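Long-range contact in hydrogenase (NiFe) small subunit HydA (Allochromatium vinosum, PDB 3MYR), which probably oxidises molecular hydrogen together with a large subunit, its iron-sulfur clusters carrying the electrons to an acceptor: residues Pro140-Pro145 with Gly174-Phe179. Residues are numbered along the deposited sequence; the frame is centred on the assembly and turned at random.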
loop_
_atom_site.group_PDB
_atom_site.type_symbol
_atom_site.label_atom_id
_atom_site.label_comp_id
_atom_site.label_asym_id
_atom_site.label_seq_id
_atom_site.Cartn_x
_atom_site.Cartn_y
_atom_site.Cartn_z
ATOM N N PRO A 140 6.007 -27.082 13.127
ATOM C CA PRO A 140 6.570 -27.048 11.799
ATOM C C PRO A 140 6.419 -25.618 11.236
ATOM O O PRO A 140 5.292 -25.042 11.272
ATOM C CB PRO A 140 5.645 -27.996 10.990
ATOM C CG PRO A 140 4.996 -28.900 12.047
ATOM C CD PRO A 140 4.813 -27.922 13.226
ATOM N N VAL A 141 7.515 -25.064 10.718
ATOM C CA VAL A 141 7.498 -23.713 10.149
ATOM C C VAL A 141 7.983 -23.810 8.704
ATOM O O VAL A 141 9.049 -24.338 8.413
ATOM C CB VAL A 141 8.364 -22.668 10.983
ATOM C CG1 VAL A 141 8.481 -21.273 10.177
ATOM C CG2 VAL A 141 7.716 -22.377 12.373
ATOM N N ILE A 142 7.276 -23.225 7.788
ATOM C CA ILE A 142 7.762 -23.247 6.397
ATOM C C ILE A 142 8.091 -21.805 6.052
ATOM O O ILE A 142 7.229 -20.957 6.196
ATOM C CB ILE A 142 6.654 -23.695 5.425
ATOM C CG1 ILE A 142 6.223 -25.123 5.715
ATOM C CG2 ILE A 142 7.139 -23.640 3.973
ATOM C CD1 ILE A 142 4.883 -25.355 4.935
ATOM N N ASN A 143 9.302 -21.510 5.596
ATOM C CA ASN A 143 9.667 -20.136 5.216
ATOM C C ASN A 143 9.457 -19.913 3.745
ATOM O O ASN A 143 9.942 -20.704 2.926
ATOM C CB ASN A 143 11.135 -19.940 5.534
ATOM C CG ASN A 143 11.363 -19.821 7.051
ATOM O OD1 ASN A 143 10.475 -19.338 7.748
ATOM N ND2 ASN A 143 12.490 -20.284 7.544
ATOM N N VAL A 144 8.718 -18.869 3.389
ATOM C CA VAL A 144 8.435 -18.584 2.005
ATOM C C VAL A 144 8.889 -17.122 1.792
ATOM O O VAL A 144 8.078 -16.193 1.824
ATOM C CB VAL A 144 6.902 -18.798 1.668
ATOM C CG1 VAL A 144 6.579 -18.471 0.115
ATOM C CG2 VAL A 144 6.478 -20.267 1.982
ATOM N N PRO A 145 10.198 -16.905 1.606
ATOM C CA PRO A 145 10.769 -15.532 1.663
ATOM C C PRO A 145 10.734 -14.848 0.292
ATOM O O PRO A 145 10.233 -15.455 -0.689
ATOM C CB PRO A 145 12.181 -15.764 2.091
ATOM C CG PRO A 145 12.522 -17.121 1.578
ATOM C CD PRO A 145 11.220 -17.939 1.760
ATOM N N GLY A 174 14.555 -23.892 5.584
ATOM C CA GLY A 174 13.097 -24.066 5.734
ATOM C C GLY A 174 12.292 -23.620 4.503
ATOM O O GLY A 174 11.030 -23.540 4.554
ATOM N N ARG A 175 13.000 -23.427 3.389
ATOM C CA ARG A 175 12.383 -22.941 2.122
ATOM C C ARG A 175 12.031 -24.094 1.176
ATOM O O ARG A 175 12.841 -24.983 0.927
ATOM C CB ARG A 175 13.343 -21.983 1.423
ATOM C CG ARG A 175 13.794 -20.770 2.310
ATOM C CD ARG A 175 14.722 -19.844 1.465
ATOM N NE ARG A 175 15.973 -20.565 1.144
ATOM C CZ ARG A 175 17.125 -19.966 0.800
ATOM N NH1 ARG A 175 17.203 -18.659 0.700
ATOM N NH2 ARG A 175 18.214 -20.656 0.607
ATOM N N PRO A 176 10.801 -24.108 0.678
ATOM C CA PRO A 176 10.385 -25.153 -0.288
ATOM C C PRO A 176 11.322 -25.267 -1.492
ATOM O O PRO A 176 11.519 -24.292 -2.244
ATOM C CB PRO A 176 9.022 -24.662 -0.742
ATOM C CG PRO A 176 8.451 -24.021 0.469
ATOM C CD PRO A 176 9.687 -23.194 0.988
ATOM N N LEU A 177 11.821 -26.483 -1.716
ATOM C CA LEU A 177 12.749 -26.715 -2.838
ATOM C C LEU A 177 12.167 -26.391 -4.181
ATOM O O LEU A 177 12.917 -26.057 -5.125
ATOM C CB LEU A 177 13.279 -28.169 -2.829
ATOM C CG LEU A 177 14.161 -28.443 -1.575
ATOM C CD1 LEU A 177 14.478 -29.950 -1.453
ATOM C CD2 LEU A 177 15.490 -27.607 -1.523
ATOM N N ALA A 178 10.859 -26.517 -4.330
ATOM C CA ALA A 178 10.291 -26.329 -5.688
ATOM C C ALA A 178 10.500 -24.883 -6.130
ATOM O O ALA A 178 10.462 -24.576 -7.342
ATOM C CB ALA A 178 8.745 -26.667 -5.737
ATOM N N PHE A 179 10.612 -23.968 -5.144
ATOM C CA PHE A 179 10.635 -22.568 -5.496
ATOM C C PHE A 179 11.978 -21.940 -5.171
ATOM O O PHE A 179 12.357 -20.931 -5.792
ATOM C CB PHE A 179 9.452 -21.851 -4.804
ATOM C CG PHE A 179 8.124 -22.484 -5.146
ATOM C CD1 PHE A 179 7.779 -22.684 -6.485
ATOM C CD2 PHE A 179 7.306 -23.013 -4.157
ATOM C CE1 PHE A 179 6.550 -23.312 -6.842
ATOM C CE2 PHE A 179 6.078 -23.671 -4.504
ATOM C CZ PHE A 179 5.732 -23.819 -5.830
#
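The loop that G174, R175 and P176 form ahead of helix 177-180 docks on the outer edge of strand 141-144, centred on N143, and on P145 just after it, a buried contact of main chain, two proline rings and the carbons of I142 and R175. The strand pairs in parallel with 106-110 through V107 and A109, and V144 also bonds G111 just beyond it; the loop meets the strand's other side, illustrating how a loop can take the place of a further strand at a sheet edge, with one main-chain bond between the two segments. That bond runs from N143 N to G174 O, 2.9 Å long and 155° at the hydrogen, with the donor well above the carbonyl plane. One step on, R175 CA lies 3.4 Å from N143 O in a nearly straight CA-H...O contact, and P176 CD packs against the same oxygen at 3.2 Å. The side chain of N143, with CG beside its own backbone N (chi1 -73°), sends ND2 to the carbonyl of Y173, holding the start of the loop as well. One residue before N143, I142 sets CG2 against P176 CG at 3.8 Å, the two side chains meeting roughly at right angles. At the strand's end the P145 ring lies across the aliphatic part of R175, with P145 CG 3.5 Å from R175 CD; the arginine chain then bends at chi3 (-66°), and its guanidinium forms salt bridges with D171 and E252. An alanine in place of P145 would lack CG and CD and is likely to leave the methylenes of R175 without this apolar partner. The P145 side chain is about 7 Å from a bound [4Fe-4S] cluster, just ahead of its ligand C147. The arrangement is that of an edge strand of the flavodoxin-like domain of [NiFe] hydrogenase small subunits, the C-terminal end of the strand leading into the cluster site.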